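PDB 3TXY: isochorismatase family protein family from Burkholderia thailandensis, which is of unknown function but belongs to the isochorismatase family of cysteine-hydrolase-like proteins and is therefore probably a hydrolase. Local coordinates for residues V31-G36 with A160-S165; I129-I134 with V154-D159. One frame throughout, in Å; residues are numbered along the deposited sequence.

Contact 1: V31-G36 with A160-S165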
loop_
_atom_site.group_PDB
_atom_site.type_symbol
_atom_site.label_atom_id
_atom_site.label_comp_id
_atom_site.label_asym_id
_atom_site.label_seq_id
_atom_site.Cartn_x
_atom_site.Cartn_y
_atom_site.Cartn_z
ATOM N N VAL A 31 -13.814 13.371 6.974
ATOM C CA VAL A 31 -15.073 13.209 6.279
ATOM C C VAL A 31 -15.111 11.812 5.658
ATOM O O VAL A 31 -14.055 11.197 5.457
ATOM C CB VAL A 31 -15.249 14.291 5.189
ATOM C CG1 VAL A 31 -15.465 15.662 5.849
ATOM C CG2 VAL A 31 -14.066 14.288 4.228
ATOM N N PRO A 32 -16.313 11.318 5.304
ATOM C CA PRO A 32 -17.650 11.910 5.334
ATOM C C PRO A 32 -18.394 11.722 6.662
ATOM O O PRO A 32 -19.538 12.160 6.799
ATOM C CB PRO A 32 -18.366 11.172 4.206
ATOM C CG PRO A 32 -17.781 9.808 4.284
ATOM C CD PRO A 32 -16.329 10.002 4.642
ATOM N N GLN A 33 -17.761 11.059 7.618
ATOM C CA GLN A 33 -18.268 11.034 8.971
ATOM C C GLN A 33 -17.142 11.319 9.964
ATOM O O GLN A 33 -15.964 11.120 9.657
ATOM C CB GLN A 33 -18.997 9.706 9.272
ATOM C CG GLN A 33 -18.204 8.445 8.998
ATOM C CD GLN A 33 -18.323 7.909 7.580
ATOM O OE1 GLN A 33 -19.421 7.814 7.012
ATOM N NE2 GLN A 33 -17.192 7.474 7.030
ATOM N N SER A 34 -17.519 11.781 11.156
ATOM C CA SER A 34 -16.539 12.248 12.133
ATOM C C SER A 34 -15.779 11.067 12.744
ATOM O O SER A 34 -16.149 9.903 12.539
ATOM C CB SER A 34 -17.216 13.072 13.251
ATOM O OG SER A 34 -18.022 12.246 14.095
ATOM N N GLY A 35 -14.709 11.381 13.477
ATOM C CA GLY A 35 -13.986 10.363 14.224
ATOM C C GLY A 35 -14.910 9.624 15.188
ATOM O O GLY A 35 -14.862 8.389 15.306
ATOM N N GLY A 36 -15.752 10.395 15.869
ATOM C CA GLY A 36 -16.754 9.852 16.798
ATOM C C GLY A 36 -17.704 8.864 16.145
ATOM O O GLY A 36 -18.004 7.811 16.710
ATOM N N ALA A 160 -17.498 3.525 8.096
ATOM C CA ALA A 160 -16.600 3.462 9.244
ATOM C C ALA A 160 -15.140 3.639 8.851
ATOM O O ALA A 160 -14.256 3.179 9.573
ATOM C CB ALA A 160 -16.807 2.159 10.020
ATOM N N VAL A 161 -14.899 4.296 7.717
ATOM C CA VAL A 161 -13.593 4.824 7.350
ATOM C C VAL A 161 -13.769 6.291 6.938
ATOM O O VAL A 161 -14.712 6.626 6.201
ATOM C CB VAL A 161 -12.883 4.011 6.229
ATOM C CG1 VAL A 161 -12.635 2.572 6.693
ATOM C CG2 VAL A 161 -13.655 4.025 4.900
ATOM N N SER A 162 -12.869 7.153 7.420
ATOM C CA SER A 162 -12.892 8.571 7.072
ATOM C C SER A 162 -11.494 9.087 6.785
ATOM O O SER A 162 -10.484 8.477 7.160
ATOM C CB SER A 162 -13.578 9.395 8.165
ATOM O OG SER A 162 -14.937 9.029 8.281
ATOM N N THR A 163 -11.448 10.213 6.095
ATOM C CA THR A 163 -10.188 10.768 5.619
ATOM C C THR A 163 -10.291 12.288 5.457
ATOM O O THR A 163 -11.229 12.900 5.971
ATOM C CB THR A 163 -9.721 10.022 4.346
ATOM O OG1 THR A 163 -8.384 10.400 4.029
ATOM C CG2 THR A 163 -10.649 10.244 3.132
ATOM N N TRP A 164 -9.315 12.906 4.794
ATOM C CA TRP A 164 -9.189 14.372 4.852
ATOM C C TRP A 164 -10.044 15.132 3.869
ATOM O O TRP A 164 -10.175 16.364 3.979
ATOM C CB TRP A 164 -7.730 14.797 4.668
ATOM C CG TRP A 164 -7.180 14.404 3.324
ATOM C CD1 TRP A 164 -7.342 15.056 2.109
ATOM C CD2 TRP A 164 -6.410 13.209 3.013
ATOM N NE1 TRP A 164 -6.720 14.376 1.103
ATOM C CE2 TRP A 164 -6.140 13.260 1.578
ATOM C CE3 TRP A 164 -5.906 12.153 3.757
ATOM C CZ2 TRP A 164 -5.398 12.294 0.945
ATOM C CZ3 TRP A 164 -5.167 11.179 3.097
ATOM C CH2 TRP A 164 -4.933 11.244 1.725
ATOM N N SER A 165 -10.608 14.450 2.880
ATOM C CA SER A 165 -11.486 15.109 1.918
ATOM C C SER A 165 -12.445 14.090 1.315
ATOM O O SER A 165 -12.191 12.872 1.347
ATOM C CB SER A 165 -10.675 15.807 0.814
ATOM O OG SER A 165 -10.213 14.883 -0.169
#
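V31 and T163 grip each other through a two-way pair of backbone hydrogen bonds: V31 N gives to T163 O at 2.8 Å, and T163 N returns the bond to V31 O at 2.9 Å. This is an isolated antiparallel bridge of the hydrogen-bonded kind.

A second polar cluster forms around S162, whose CB points toward 31-36. Its OG donates to Q33 O at 2.7 Å, reaching that carbonyl from 31° out of its plane, and at the same time accepts from Q33 NE2 at 3.0 Å. The hydroxyl is thus held by backbone and side chain of one residue. Q33 can do both because a turn about CB-CG (chi2 -88°) brings NE2 to S162 OG, which lies 25° out of the amide plane.

The bridge lies where strand 153-162 of the central parallel sheet runs out, in the alpha/beta fold of the isochorismatase family. A cis peptide bond precedes P32, and S34, the N-cap of helix 35-51, then turns the chain into that helix.

The remaining contact is van der Waals: V31 CG2 lies 3.3 Å from S165 C. S165 in turn caps helix 166-180 through A168 N, while W164 packs against the second subunit, with a cation-pi contact to K179 of that chain.

Contact 2: I129-I134 with V154-D159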
loop_
_atom_site.group_PDB
_atom_site.type_symbol
_atom_site.label_atom_id
_atom_site.label_comp_id
_atom_site.label_asym_id
_atom_site.label_seq_id
_atom_site.Cartn_x
_atom_site.Cartn_y
_atom_site.Cartn_z
ATOM N N ILE A 129 -11.047 -10.269 6.374
ATOM C CA ILE A 129 -11.002 -9.143 7.312
ATOM C C ILE A 129 -11.989 -8.052 6.917
ATOM O O ILE A 129 -12.149 -7.725 5.737
ATOM C CB ILE A 129 -9.580 -8.566 7.578
ATOM C CG1 ILE A 129 -8.976 -7.856 6.364
ATOM C CG2 ILE A 129 -8.632 -9.656 8.071
ATOM C CD1 ILE A 129 -7.661 -7.147 6.699
ATOM N N VAL A 130 -12.669 -7.526 7.931
ATOM C CA VAL A 130 -13.536 -6.375 7.797
ATOM C C VAL A 130 -12.798 -5.205 8.430
ATOM O O VAL A 130 -12.464 -5.226 9.613
ATOM C CB VAL A 130 -14.916 -6.630 8.432
ATOM C CG1 VAL A 130 -15.728 -5.331 8.509
ATOM C CG2 VAL A 130 -15.635 -7.717 7.629
ATOM N N LEU A 131 -12.544 -4.187 7.607
ATOM C CA LEU A 131 -11.683 -3.075 7.956
ATOM C C LEU A 131 -12.454 -1.782 8.214
ATOM O O LEU A 131 -13.304 -1.367 7.426
ATOM C CB LEU A 131 -10.689 -2.887 6.814
ATOM C CG LEU A 131 -9.231 -2.536 6.986
ATOM C CD1 LEU A 131 -8.510 -3.157 8.182
ATOM C CD2 LEU A 131 -8.529 -2.933 5.673
ATOM N N THR A 132 -12.169 -1.177 9.366
ATOM C CA THR A 132 -12.632 0.160 9.693
ATOM C C THR A 132 -11.448 1.007 10.137
ATOM O O THR A 132 -10.360 0.490 10.406
ATOM C CB THR A 132 -13.691 0.151 10.820
ATOM O OG1 THR A 132 -13.059 0.049 12.108
ATOM C CG2 THR A 132 -14.659 -0.984 10.646
ATOM N N GLY A 133 -11.675 2.308 10.234
ATOM C CA GLY A 133 -10.741 3.225 10.891
ATOM C C GLY A 133 -10.343 4.472 10.108
ATOM O O GLY A 133 -11.028 4.886 9.174
ATOM N N ILE A 134 -9.224 5.071 10.532
ATOM C CA ILE A 134 -8.781 6.380 10.080
ATOM C C ILE A 134 -7.271 6.287 9.772
ATOM O O ILE A 134 -6.562 5.640 10.549
ATOM C CB ILE A 134 -8.983 7.440 11.212
ATOM C CG1 ILE A 134 -10.427 7.434 11.742
ATOM C CG2 ILE A 134 -8.537 8.815 10.737
ATOM C CD1 ILE A 134 -10.533 8.041 13.135
ATOM N N VAL A 154 -10.670 -9.004 1.743
ATOM C CA VAL A 154 -10.777 -7.719 2.443
ATOM C C VAL A 154 -12.122 -7.048 2.147
ATOM O O VAL A 154 -12.538 -6.939 0.990
ATOM C CB VAL A 154 -9.660 -6.750 2.029
ATOM C CG1 VAL A 154 -9.801 -5.406 2.757
ATOM C CG2 VAL A 154 -8.269 -7.355 2.261
ATOM N N VAL A 155 -12.783 -6.588 3.205
ATOM C CA VAL A 155 -13.979 -5.785 3.105
ATOM C C VAL A 155 -13.703 -4.474 3.836
ATOM O O VAL A 155 -13.306 -4.475 5.018
ATOM C CB VAL A 155 -15.194 -6.499 3.735
ATOM C CG1 VAL A 155 -16.460 -5.646 3.601
ATOM C CG2 VAL A 155 -15.371 -7.871 3.089
ATOM N N VAL A 156 -13.919 -3.357 3.151
ATOM C CA VAL A 156 -13.790 -2.034 3.763
ATOM C C VAL A 156 -15.175 -1.415 4.017
ATOM O O VAL A 156 -16.039 -1.417 3.146
ATOM C CB VAL A 156 -12.935 -1.095 2.913
ATOM C CG1 VAL A 156 -12.697 0.210 3.647
ATOM C CG2 VAL A 156 -11.609 -1.764 2.608
ATOM N N VAL A 157 -15.362 -0.897 5.229
ATOM C CA VAL A 157 -16.658 -0.406 5.678
ATOM C C VAL A 157 -16.755 1.093 5.419
ATOM O O VAL A 157 -16.173 1.908 6.149
ATOM C CB VAL A 157 -16.907 -0.702 7.182
ATOM C CG1 VAL A 157 -18.279 -0.193 7.606
ATOM C CG2 VAL A 157 -16.768 -2.203 7.463
ATOM N N SER A 158 -17.536 1.447 4.398
ATOM C CA SER A 158 -17.567 2.800 3.880
ATOM C C SER A 158 -17.981 3.850 4.907
ATOM O O SER A 158 -17.428 4.968 4.930
ATOM C CB SER A 158 -18.477 2.884 2.641
ATOM O OG SER A 158 -19.779 2.467 2.935
ATOM N N ASP A 159 -18.925 3.494 5.773
ATOM C CA ASP A 159 -19.368 4.424 6.812
ATOM C C ASP A 159 -18.629 4.243 8.134
ATOM O O ASP A 159 -19.062 4.759 9.171
ATOM C CB ASP A 159 -20.898 4.398 6.977
ATOM C CG ASP A 159 -21.458 3.025 7.256
ATOM O OD1 ASP A 159 -20.768 2.006 7.072
ATOM O OD2 ASP A 159 -22.648 2.973 7.670
#
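V130 and V157 make the tightest side-chain contact between strands 129-134 and 154-157: V130 CG1 lies 3.5 Å from V157 CG2, closer than ordinary van der Waals contact, and the two side chains cross at a slant. V130 holds CG1 anti to its own N (chi1 170°), which sends that methyl forward along the strand to V157, while CG2 rests 4.1 Å from V155 CB. V130 thus stands abreast of V155, with CG1 reaching past it to press on V157. T132 adds its methyl CG2 alongside V157 CG2 at 4.0 Å, and its hydroxyl bonds to T42 of helix 35-51. That helix also packs on this side, with F49 on V130 and L45 on V157.

I129, L131, V154 and V156 share the other face of the sheet, where I129, L131 and V154 pack on helix 136-149. I129 and V154 stand side by side and both reach A147. V154 CG1 points forward along its strand and meets L131 CD2, which leans across from the neighbouring strand, at 4.0 Å; L131 also packs on T143 and A144 of the helix.

Between the two apolar layers the backbones are joined by V155 N to I129 O, L131 N to V155 O (2.7 Å) and V157 N to L131 O. The strand segments run in the same direction, 30° apart. With helix 136-149 linking them, they form a parallel beta-alpha-beta crossover of the three-layer alpha/beta sandwich found in isochorismatase-like hydrolases.

Both contacts use strand 153-162, and their centres lie 12 Å apart: contact 2 uses 154-159 and contact 1 the residues from A160 on, the chain turning a corner at 158-160 where they join. They meet directly at that corner. A160 O is 2.8 Å from G133 N, a probable hydrogen bond that joins the strands again beyond the corner, and Q33 NE2 probably bonds to S158 O at 3.3 Å. The segment leading into helix 35-51 is thereby tied to the C-terminal ends of the inner strands 128-134 and 153-162. At the far end of contact 1, a bound 1,2-ethanediol, probably from crystallisation, lies about 4 Å from the side chain of W164.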